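Local coordinates for SusD homolog (Bacteroides thetaiotaomicron, PDB 4MRU), which probably binds mucin O-glycans at the cell surface as a SusD-like outer-membrane lipoprotein and carries a magnesium site, at residues Y43-M46 and E47-G51; E67-T71 and Y72-T76; Q203-M206 and A207-C211; A216-A219 and Q220-E224. All coordinates share one frame; numbering follows the deposited sequence.

Contact 1: Y43-M46 and E47-G51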
loop_
_atom_site.group_PDB
_atom_site.type_symbol
_atom_site.label_atom_id
_atom_site.label_comp_id
_atom_site.label_asym_id
_atom_site.label_seq_id
_atom_site.Cartn_x
_atom_site.Cartn_y
_atom_site.Cartn_z
ATOM N N TYR A 43 -5.508 6.465 10.847
ATOM C CA TYR A 43 -4.740 6.904 9.684
ATOM C C TYR A 43 -3.309 7.363 10.071
ATOM O O TYR A 43 -2.327 7.013 9.403
ATOM C CB TYR A 43 -5.497 8.009 8.898
ATOM C CG TYR A 43 -4.843 8.327 7.580
ATOM C CD1 TYR A 43 -3.752 9.177 7.525
ATOM C CD2 TYR A 43 -5.317 7.777 6.367
ATOM C CE1 TYR A 43 -3.134 9.480 6.314
ATOM C CE2 TYR A 43 -4.655 8.033 5.159
ATOM C CZ TYR A 43 -3.566 8.878 5.141
ATOM O OH TYR A 43 -2.912 9.156 3.958
ATOM N N GLN A 44 -3.180 8.201 11.101
ATOM C CA GLN A 44 -1.862 8.810 11.391
ATOM C C GLN A 44 -0.783 7.744 11.621
ATOM O O GLN A 44 0.332 7.882 11.168
ATOM C CB GLN A 44 -1.936 9.796 12.565
ATOM C CG GLN A 44 -2.211 9.150 13.910
ATOM C CD GLN A 44 -2.422 10.168 15.005
ATOM O OE1 GLN A 44 -1.789 11.239 15.014
ATOM N NE2 GLN A 44 -3.305 9.844 15.951
ATOM N N PHE A 45 -1.148 6.666 12.277
ATOM C CA PHE A 45 -0.210 5.589 12.573
ATOM C C PHE A 45 0.001 4.689 11.367
ATOM O O PHE A 45 1.133 4.437 10.966
ATOM C CB PHE A 45 -0.695 4.746 13.733
ATOM C CG PHE A 45 -0.815 5.505 15.034
ATOM C CD1 PHE A 45 0.325 5.974 15.670
ATOM C CD2 PHE A 45 -2.029 5.751 15.588
ATOM C CE1 PHE A 45 0.230 6.697 16.834
ATOM C CE2 PHE A 45 -2.145 6.450 16.789
ATOM C CZ PHE A 45 -1.009 6.912 17.410
HETATM N N MSE A 46 -1.083 4.169 10.814
HETATM C CA MSE A 46 -0.975 3.101 9.793
HETATM C C MSE A 46 -0.520 3.648 8.465
HETATM O O MSE A 46 0.344 3.077 7.808
HETATM C CB MSE A 46 -2.328 2.413 9.673
HETATM C CG MSE A 46 -2.285 1.200 8.779
HETATM SE SE MSE A 46 -4.068 0.362 8.979
HETATM C CE MSE A 46 -3.443 -1.446 8.335
ATOM N N GLU A 47 -1.057 4.797 8.071
ATOM C CA GLU A 47 -0.767 5.358 6.764
ATOM C C GLU A 47 0.304 6.445 6.740
ATOM O O GLU A 47 1.169 6.440 5.867
ATOM C CB GLU A 47 -2.049 5.954 6.198
ATOM C CG GLU A 47 -3.107 4.924 5.942
ATOM C CD GLU A 47 -2.764 4.034 4.776
ATOM O OE1 GLU A 47 -2.259 4.533 3.723
ATOM O OE2 GLU A 47 -3.045 2.836 4.884
ATOM N N ALA A 48 0.213 7.421 7.633
ATOM C CA ALA A 48 1.104 8.571 7.562
ATOM C C ALA A 48 2.509 8.207 8.088
ATOM O O ALA A 48 3.509 8.349 7.397
ATOM C CB ALA A 48 0.511 9.757 8.331
HETATM N N MSE A 49 2.532 7.651 9.273
HETATM C CA MSE A 49 3.800 7.228 9.908
HETATM C C MSE A 49 4.330 5.945 9.305
HETATM O O MSE A 49 5.491 5.890 8.881
HETATM C CB MSE A 49 3.549 7.060 11.379
HETATM C CG MSE A 49 3.330 8.354 12.115
HETATM SE SE MSE A 49 3.131 7.793 13.989
HETATM C CE MSE A 49 2.252 9.383 14.770
ATOM N N CYS A 50 3.544 4.875 9.322
ATOM C CA CYS A 50 4.075 3.556 8.874
ATOM C C CYS A 50 4.248 3.430 7.321
ATOM O O CYS A 50 5.382 3.436 6.815
ATOM C CB CYS A 50 3.203 2.445 9.449
ATOM S SG CYS A 50 3.748 0.764 8.986
ATOM N N GLY A 51 3.132 3.389 6.565
ATOM C CA GLY A 51 3.198 3.327 5.123
ATOM C C GLY A 51 4.011 4.485 4.563
ATOM O O GLY A 51 4.836 4.315 3.673
HETATM O O HOH W 1 -2.614 6.949 2.434
#
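Glu47 lies across the ring of Tyr43, one helical turn ahead of it. Its CB sits over the centre of one ring face, 3.4 Å from the centroid of the Tyr43 ring, as a CH-pi contact. Tyr43 has CG anti to its own N (chi1 -171°), which carries the ring forward along the helix and under Glu47. The Glu47 chain then bends at CG (chi2 -71°), and the carboxylate plane stands 42° from the ring. One water joins the two polar ends: it accepts from Tyr43 OH at 2.7 Å and donates to Glu47 OE1 at 2.8 Å. The other oxygen, OE2, forms a salt bridge with Arg120. Losing the Tyr43 ring to an alanine is likely to leave one side of Glu47 CB uncovered and the water without its phenol donor. Ala48 N gives a 3.1 Å bond to Tyr43 O, which Glu47 N also reaches from the opposite face of the carbonyl plane. Met49, a selenomethionine, runs alongside Phe45 and points the same way. Its SE comes within 3.7 Å of Phe45 CD1, an oblique Met-aromatic contact. Its N bonds to Gln44 O at 2.9 Å. Cys50 N continues the five-residue spacing with a bond to Phe45 O, and Gly51 N does the same to Met46 O at 3.1 Å. Helix 81-100 packs on Phe45 and Met46, and Tyr258 covers Gln44, Ala48 and Met49. Successive i+5 to i bonds of this kind mark a pi-helical stretch, here within a buried part of helix 40-54 of the SusD-like fold.

Contact 2: E67-T71 and Y72-T76. With EDO (1,2-ethanediol), chain G.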
loop_
_atom_site.group_PDB
_atom_site.type_symbol
_atom_site.label_atom_id
_atom_site.label_comp_id
_atom_site.label_asym_id
_atom_site.label_seq_id
_atom_site.Cartn_x
_atom_site.Cartn_y
_atom_site.Cartn_z
ATOM N N GLU A 67 10.797 8.604 19.309
ATOM C CA GLU A 67 10.440 7.208 19.072
ATOM C C GLU A 67 9.454 7.140 17.929
ATOM O O GLU A 67 8.233 7.139 18.133
ATOM C CB GLU A 67 9.849 6.588 20.332
ATOM C CG GLU A 67 10.777 6.670 21.525
ATOM C CD GLU A 67 10.129 6.069 22.771
ATOM O OE1 GLU A 67 10.129 4.825 22.923
ATOM O OE2 GLU A 67 9.625 6.832 23.600
ATOM N N LYS A 68 10.012 7.029 16.711
ATOM C CA LYS A 68 9.274 7.178 15.494
ATOM C C LYS A 68 9.340 5.946 14.606
ATOM O O LYS A 68 10.335 5.209 14.558
ATOM C CB LYS A 68 9.835 8.348 14.699
ATOM C CG LYS A 68 9.734 9.698 15.357
ATOM C CD LYS A 68 10.001 10.830 14.354
ATOM C CE LYS A 68 11.467 10.859 13.931
ATOM N NZ LYS A 68 11.769 12.020 13.050
ATOM N N TYR A 69 8.274 5.759 13.834
ATOM C CA TYR A 69 8.278 4.737 12.817
ATOM C C TYR A 69 9.457 4.979 11.868
ATOM O O TYR A 69 10.190 4.013 11.539
ATOM C CB TYR A 69 6.968 4.699 12.023
ATOM C CG TYR A 69 5.799 3.982 12.711
ATOM C CD1 TYR A 69 5.035 4.604 13.688
ATOM C CD2 TYR A 69 5.483 2.679 12.376
ATOM C CE1 TYR A 69 3.954 3.946 14.291
ATOM C CE2 TYR A 69 4.430 2.006 12.986
ATOM C CZ TYR A 69 3.675 2.631 13.936
ATOM O OH TYR A 69 2.631 1.945 14.480
ATOM N N SER A 70 9.694 6.236 11.464
ATOM C CA SER A 70 10.723 6.520 10.412
ATOM C C SER A 70 12.162 6.181 10.847
ATOM O O SER A 70 13.023 5.897 9.994
ATOM C CB SER A 70 10.662 7.955 9.956
ATOM O OG SER A 70 10.916 8.811 11.031
ATOM N N THR A 71 12.401 6.178 12.153
ATOM C CA THR A 71 13.731 5.812 12.708
ATOM C C THR A 71 13.767 4.384 13.287
ATOM O O THR A 71 14.737 3.988 13.955
ATOM C CB THR A 71 14.217 6.850 13.742
ATOM O OG1 THR A 71 13.237 7.052 14.766
ATOM C CG2 THR A 71 14.541 8.154 13.020
ATOM N N TYR A 72 12.722 3.634 13.000
ATOM C CA TYR A 72 12.590 2.195 13.292
ATOM C C TYR A 72 12.381 1.894 14.778
ATOM O O TYR A 72 12.562 0.751 15.201
ATOM C CB TYR A 72 13.795 1.389 12.739
ATOM C CG TYR A 72 14.092 1.546 11.255
ATOM C CD1 TYR A 72 13.146 1.972 10.352
ATOM C CD2 TYR A 72 15.355 1.239 10.754
ATOM C CE1 TYR A 72 13.422 2.021 8.993
ATOM C CE2 TYR A 72 15.661 1.355 9.403
ATOM C CZ TYR A 72 14.684 1.769 8.519
ATOM O OH TYR A 72 14.978 1.854 7.179
ATOM N N ASN A 73 11.976 2.908 15.553
ATOM C CA ASN A 73 11.776 2.719 16.987
ATOM C C ASN A 73 10.470 3.358 17.413
ATOM O O ASN A 73 10.431 4.110 18.371
ATOM C CB ASN A 73 12.969 3.240 17.802
ATOM C CG ASN A 73 13.084 4.738 17.790
ATOM O OD1 ASN A 73 12.721 5.408 16.818
ATOM N ND2 ASN A 73 13.580 5.277 18.887
ATOM N N PRO A 74 9.374 3.013 16.724
ATOM C CA PRO A 74 8.117 3.617 17.127
ATOM C C PRO A 74 7.827 3.370 18.607
ATOM O O PRO A 74 8.065 2.281 19.116
ATOM C CB PRO A 74 7.087 2.903 16.260
ATOM C CG PRO A 74 7.707 1.611 15.846
ATOM C CD PRO A 74 9.184 1.911 15.775
ATOM N N LYS A 75 7.340 4.396 19.281
ATOM C CA LYS A 75 6.906 4.260 20.646
ATOM C C LYS A 75 5.954 3.072 20.762
ATOM O O LYS A 75 5.095 2.874 19.901
ATOM C CB LYS A 75 6.220 5.514 21.080
ATOM C CG LYS A 75 5.888 5.543 22.528
ATOM C CD LYS A 75 5.304 6.884 22.885
ATOM C CE LYS A 75 5.077 6.913 24.394
ATOM N NZ LYS A 75 4.292 8.108 24.737
ATOM N N THR A 76 6.132 2.286 21.811
ATOM C CA THR A 76 5.447 0.998 21.968
ATOM C C THR A 76 3.928 1.108 21.768
ATOM O O THR A 76 3.363 0.340 21.044
ATOM C CB THR A 76 5.701 0.419 23.359
ATOM O OG1 THR A 76 7.092 0.292 23.538
ATOM C CG2 THR A 76 5.057 -0.959 23.513
HETATM C C1 EDO G . 14.464 2.850 3.529
HETATM O O1 EDO G . 13.162 2.537 3.039
HETATM C C2 EDO G . 14.354 3.655 4.815
HETATM O O2 EDO G . 13.438 3.035 5.750
HETATM O O HOH W 2 10.978 3.062 21.091
HETATM O O HOH W 3 8.326 2.969 23.710
#
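Asn73 and Thr71 turn their polar groups to meet through their first torsions. Asn73 CG (chi1 70°) and Thr71 OG1 (chi1 54°) each sit between the backbone N and carbonyl carbon of their own residue. The two side chains run side by side next to a type I beta turn from Tyr69 to Tyr72, in the loop between strand 58-60 and helix 81-100. Thr71 OG1 donates to Asn73 OD1 at 2.7 Å. Lys68 N reaches the same oxygen at 3.2 Å from the opposite face of the amide plane. One side-chain oxygen thus holds Lys68, just before the turn, and Thr71, inside it, to Asn73 just after it. Asn73 ND2 bonds to Leu66 O. A leucine in place of Asn73 would probably leave Lys68 N and Thr71 OG1 without their shared acceptor and let the loop shift. The backbone adds Tyr72 N to Tyr69 O at 2.9 Å, the bond of the turn itself, and Asn73 N to Lys68 O at 3.0 Å. Pro74 CB lies over one face of the Tyr69 ring. It stands above the ring centre, 3.8 Å from the centroid of the Tyr69 ring and 13° off the normal, a CH-pi contact. Tyr69 OH bonds to Trp78 O, and the Tyr69 side chain packs on Met49 and Cys50 of helix 40-54. At the outer end of the loop, Glu67 O accepts from Lys75 N. Two waters donate to Glu67 OE1, one also donating to Asn73 O and the other accepting from Thr76 N at 3.0 Å.

Contact 3: Q203-M206 and A207-C211. With EDO (1,2-ethanediol), chain E; EDO (1,2-ethanediol), chain F.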
loop_
_atom_site.group_PDB
_atom_site.type_symbol
_atom_site.label_atom_id
_atom_site.label_comp_id
_atom_site.label_asym_id
_atom_site.label_seq_id
_atom_site.Cartn_x
_atom_site.Cartn_y
_atom_site.Cartn_z
ATOM N N GLN A 203 -7.179 -10.219 -6.481
ATOM C CA GLN A 203 -6.596 -11.553 -6.696
ATOM C C GLN A 203 -5.269 -11.450 -7.460
ATOM O O GLN A 203 -4.306 -12.131 -7.127
ATOM C CB GLN A 203 -7.526 -12.460 -7.462
ATOM C CG GLN A 203 -8.777 -12.891 -6.726
ATOM C CD GLN A 203 -9.797 -13.563 -7.663
ATOM O OE1 GLN A 203 -10.029 -13.117 -8.793
ATOM N NE2 GLN A 203 -10.403 -14.648 -7.181
ATOM N N LEU A 204 -5.224 -10.594 -8.462
ATOM C CA LEU A 204 -4.006 -10.367 -9.229
ATOM C C LEU A 204 -2.868 -9.800 -8.357
ATOM O O LEU A 204 -1.732 -10.252 -8.420
ATOM C CB LEU A 204 -4.308 -9.424 -10.391
ATOM C CG LEU A 204 -3.132 -9.019 -11.284
ATOM C CD1 LEU A 204 -2.463 -10.243 -11.890
ATOM C CD2 LEU A 204 -3.609 -8.081 -12.370
ATOM N N ARG A 205 -3.196 -8.796 -7.551
ATOM C CA ARG A 205 -2.219 -8.188 -6.659
ATOM C C ARG A 205 -1.637 -9.227 -5.692
ATOM O O ARG A 205 -0.450 -9.334 -5.530
ATOM C CB ARG A 205 -2.878 -7.080 -5.854
ATOM C CG ARG A 205 -1.937 -6.397 -4.897
ATOM C CD ARG A 205 -2.696 -5.610 -3.820
ATOM N NE ARG A 205 -2.968 -4.245 -4.250
ATOM C CZ ARG A 205 -3.672 -3.372 -3.529
ATOM N NH1 ARG A 205 -4.184 -3.744 -2.359
ATOM N NH2 ARG A 205 -3.862 -2.140 -3.986
HETATM N N MSE A 206 -2.524 -9.986 -5.062
HETATM C CA MSE A 206 -2.117 -10.979 -4.079
HETATM C C MSE A 206 -1.362 -12.127 -4.710
HETATM O O MSE A 206 -0.390 -12.610 -4.135
HETATM C CB MSE A 206 -3.369 -11.496 -3.404
HETATM C CG MSE A 206 -3.976 -10.443 -2.481
HETATM SE SE MSE A 206 -5.707 -11.114 -1.777
HETATM C CE MSE A 206 -5.223 -12.984 -1.350
ATOM N N ALA A 207 -1.754 -12.540 -5.904
ATOM C CA ALA A 207 -0.964 -13.536 -6.641
ATOM C C ALA A 207 0.458 -13.048 -6.884
ATOM O O ALA A 207 1.422 -13.787 -6.670
ATOM C CB ALA A 207 -1.652 -13.907 -7.950
HETATM N N MSE A 208 0.629 -11.809 -7.356
HETATM C CA MSE A 208 1.972 -11.320 -7.695
HETATM C C MSE A 208 2.844 -11.257 -6.448
HETATM O O MSE A 208 4.033 -11.550 -6.501
HETATM C CB MSE A 208 1.879 -9.933 -8.367
HETATM C CG MSE A 208 3.159 -9.573 -9.106
HETATM SE SE MSE A 208 3.466 -10.764 -10.670
HETATM C CE MSE A 208 1.771 -10.464 -11.584
ATOM N N ARG A 209 2.220 -11.005 -5.311
ATOM C CA ARG A 209 2.888 -10.908 -4.021
ATOM C C ARG A 209 3.618 -12.188 -3.694
ATOM O O ARG A 209 4.660 -12.123 -3.057
ATOM C CB ARG A 209 1.899 -10.575 -2.887
ATOM C CG ARG A 209 2.600 -10.148 -1.606
ATOM C CD ARG A 209 2.942 -8.646 -1.551
ATOM N NE ARG A 209 1.744 -7.900 -1.182
ATOM C CZ ARG A 209 1.221 -6.848 -1.788
ATOM N NH1 ARG A 209 1.792 -6.267 -2.842
ATOM N NH2 ARG A 209 0.103 -6.344 -1.273
ATOM N N LEU A 210 3.094 -13.331 -4.161
ATOM C CA LEU A 210 3.647 -14.626 -3.800
ATOM C C LEU A 210 4.584 -15.240 -4.853
ATOM O O LEU A 210 4.925 -16.446 -4.777
ATOM C CB LEU A 210 2.513 -15.622 -3.521
ATOM C CG LEU A 210 1.381 -15.149 -2.601
ATOM C CD1 LEU A 210 0.445 -16.312 -2.310
ATOM C CD2 LEU A 210 1.923 -14.542 -1.329
ATOM N N CYS A 211 5.082 -14.416 -5.766
ATOM C CA CYS A 211 5.845 -14.962 -6.902
ATOM C C CYS A 211 7.236 -15.498 -6.482
ATOM O O CYS A 211 7.862 -16.246 -7.233
ATOM C CB CYS A 211 5.919 -13.933 -8.024
ATOM S SG CYS A 211 7.092 -12.618 -7.627
HETATM C C1 EDO E . -12.077 -16.501 -9.829
HETATM O O1 EDO E . -12.578 -15.671 -8.783
HETATM C C2 EDO E . -11.645 -15.612 -10.970
HETATM O O2 EDO E . -10.405 -15.040 -10.571
HETATM C C1 EDO F . -6.543 -1.930 -0.771
HETATM O O1 EDO F . -5.379 -2.395 -0.079
HETATM C C2 EDO F . -6.296 -0.467 -0.904
HETATM O O2 EDO F . -5.141 -0.400 -1.722
#
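Arg209 NH2 is gripped by two carboxylates, in salt bridges with Glu429 and Asp123, and lies 3.9 Å from Arg205 CD, beside the aliphatic part of that chain. Arg209 gets there by bending at both CG and CD (chi2 86°, chi3 80°). The two arginines lie side by side and point the same way, with their guanidinium planes 26° apart. Acidic partners probably offset the two like charges: Glu433 also pairs with Arg209, and Glu329 pairs with Arg205. An ethanediol, probably from the crystallisation liquor, bonds to the Arg205 guanidinium through both hydroxyls, accepting from NH1 at 2.9 Å through O1 and from NH2 at 3.1 Å through O2. Along the backbone, Gln203 O accepts from Ala207 N at 2.9 Å, and Met208 N to Leu204 O repeats the pattern one residue on. Arg209 N reaches Arg205 O at 3.2 Å and makes a second, weak bond to Met206 O, as the helix nears its end. Leu204 CD1 and Met208 CE meet loosely at 4.3 Å, on the side packed against helix 327-339. This is the buried C-terminal end of helix 192-209, a helix of the TPR-like SusD fold whose Arg205 and Arg209 are tied to neighbouring elements by salt bridges.

Contact 4: A216-A219 and Q220-E224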
loop_
_atom_site.group_PDB
_atom_site.type_symbol
_atom_site.label_atom_id
_atom_site.label_comp_id
_atom_site.label_asym_id
_atom_site.label_seq_id
_atom_site.Cartn_x
_atom_site.Cartn_y
_atom_site.Cartn_z
ATOM N N ALA A 216 4.280 -20.257 -6.024
ATOM C CA ALA A 216 4.335 -19.439 -7.256
ATOM C C ALA A 216 3.508 -20.030 -8.426
ATOM O O ALA A 216 2.911 -19.271 -9.210
ATOM C CB ALA A 216 5.767 -19.186 -7.725
ATOM N N ALA A 217 3.475 -21.347 -8.554
ATOM C CA ALA A 217 2.719 -21.951 -9.647
ATOM C C ALA A 217 1.243 -21.676 -9.457
ATOM O O ALA A 217 0.547 -21.221 -10.423
ATOM C CB ALA A 217 2.978 -23.464 -9.767
ATOM N N GLU A 218 0.772 -21.859 -8.217
ATOM C CA GLU A 218 -0.624 -21.585 -7.931
ATOM C C GLU A 218 -0.899 -20.092 -8.122
ATOM O O GLU A 218 -1.915 -19.715 -8.700
ATOM C CB GLU A 218 -1.069 -22.029 -6.524
ATOM C CG GLU A 218 -2.581 -22.270 -6.495
ATOM C CD GLU A 218 -3.141 -22.907 -5.232
ATOM O OE1 GLU A 218 -2.359 -23.491 -4.444
ATOM O OE2 GLU A 218 -4.383 -22.835 -5.055
ATOM N N ALA A 219 0.015 -19.249 -7.689
ATOM C CA ALA A 219 -0.172 -17.790 -7.820
ATOM C C ALA A 219 -0.314 -17.400 -9.279
ATOM O O ALA A 219 -1.221 -16.656 -9.633
ATOM C CB ALA A 219 0.963 -17.040 -7.193
ATOM N N GLN A 220 0.561 -17.942 -10.133
ATOM C CA GLN A 220 0.471 -17.691 -11.570
ATOM C C GLN A 220 -0.921 -18.052 -12.142
ATOM O O GLN A 220 -1.498 -17.279 -12.915
ATOM C CB GLN A 220 1.577 -18.447 -12.292
ATOM C CG GLN A 220 1.541 -18.221 -13.789
ATOM C CD GLN A 220 2.578 -18.994 -14.534
ATOM O OE1 GLN A 220 3.613 -19.436 -13.961
ATOM N NE2 GLN A 220 2.345 -19.145 -15.839
ATOM N N SER A 221 -1.455 -19.199 -11.733
ATOM C CA SER A 221 -2.745 -19.704 -12.188
ATOM C C SER A 221 -3.848 -18.786 -11.718
ATOM O O SER A 221 -4.698 -18.404 -12.486
ATOM C CB SER A 221 -2.965 -21.117 -11.655
ATOM O OG SER A 221 -4.229 -21.584 -11.991
ATOM N N ILE A 222 -3.770 -18.380 -10.455
ATOM C CA ILE A 222 -4.745 -17.418 -9.899
ATOM C C ILE A 222 -4.713 -16.111 -10.687
ATOM O O ILE A 222 -5.774 -15.604 -11.099
ATOM C CB ILE A 222 -4.487 -17.179 -8.406
ATOM C CG1 ILE A 222 -4.876 -18.432 -7.608
ATOM C CG2 ILE A 222 -5.238 -15.950 -7.877
ATOM C CD1 ILE A 222 -4.209 -18.501 -6.238
ATOM N N ALA A 223 -3.514 -15.596 -10.953
ATOM C CA ALA A 223 -3.376 -14.335 -11.709
ATOM C C ALA A 223 -3.946 -14.427 -13.114
ATOM O O ALA A 223 -4.662 -13.533 -13.566
ATOM C CB ALA A 223 -1.918 -13.925 -11.780
ATOM N N GLU A 224 -3.611 -15.513 -13.808
ATOM C CA GLU A 224 -4.096 -15.728 -15.142
ATOM C C GLU A 224 -5.623 -15.838 -15.182
ATOM O O GLU A 224 -6.274 -15.227 -16.032
ATOM C CB GLU A 224 -3.434 -16.979 -15.762
ATOM C CG GLU A 224 -1.962 -16.711 -16.058
ATOM C CD GLU A 224 -1.172 -17.927 -16.516
ATOM O OE1 GLU A 224 -1.609 -19.081 -16.318
ATOM O OE2 GLU A 224 -0.058 -17.745 -17.038
HETATM O O HOH W 4 4.852 -19.416 -11.463
#
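Residues 216-224 form regular alpha-helix, with Gln220 N, Ser221 N, Ile222 N and Ala223 N bonding back to the carbonyl oxygens of Ala216, Ala217, Glu218 and Ala219. The Ile222 N to Glu218 O bond is 2.9 Å long. Side chains add little across the first turn. Glu218 and Ile222 cross obliquely, and Glu218 CG touches Ile222 CD1 at 4.1 Å. Ile222 CG1 also lies over the backbone, 3.4 Å from Glu218 O. It takes this place because CG1 is anti to its own carbonyl carbon (chi1 -71°), which folds the branch back toward the preceding turn. Gln220 CB rests 3.5 Å from Ala216 O. Beyond CB the Gln220 chain is fully extended, and its amide has work at both ends. OE1 accepts from a water at 2.8 Å, and that water makes a weak bond to Ala216 O. NE2 donates to Glu224 OE2 at 3.0 Å in a nearly straight bond, 171° at the hydrogen. The acceptor lies close to the amide plane of Gln220, yet the amide meets the carboxylate from above its plane. Glu224 OE2 also accepts from Asn343 N, so this oxygen joins the helix to a neighbouring loop. Trp342 lies against Gln220 and Ala223. On the inward side Ile222 and Ala223 pack on Ala207, and Ala223 also touches Leu204. These two residues thus pack the first turns of helix 216-229 on helix 192-209, as an antiparallel helical hairpin of the TPR-like SusD fold.

How the contacts relate
All four contacts are local, and they fall into two pairs on opposite sides of the chain's centre. Contacts 1 and 2 touch where Cys50 CB meets Tyr69 CD2 at 3.7 Å, so the 67-76 loop rests on helix 40-54. Contacts 3 and 4 lie on consecutive helices that pack together, Ala207 CB lying 3.8 Å from Ala223 CB. Contacts 1 and 3 are buried. Contact 2 is buried apart from its outer end, and contact 4 is only partly covered. Chemistry follows place: aromatic faces serve contacts 1 and 2, salt-bridged arginines contact 3, and an amide-carboxylate pair with water contact 4. The centres of contacts 2 and 4 are about 37 Å apart.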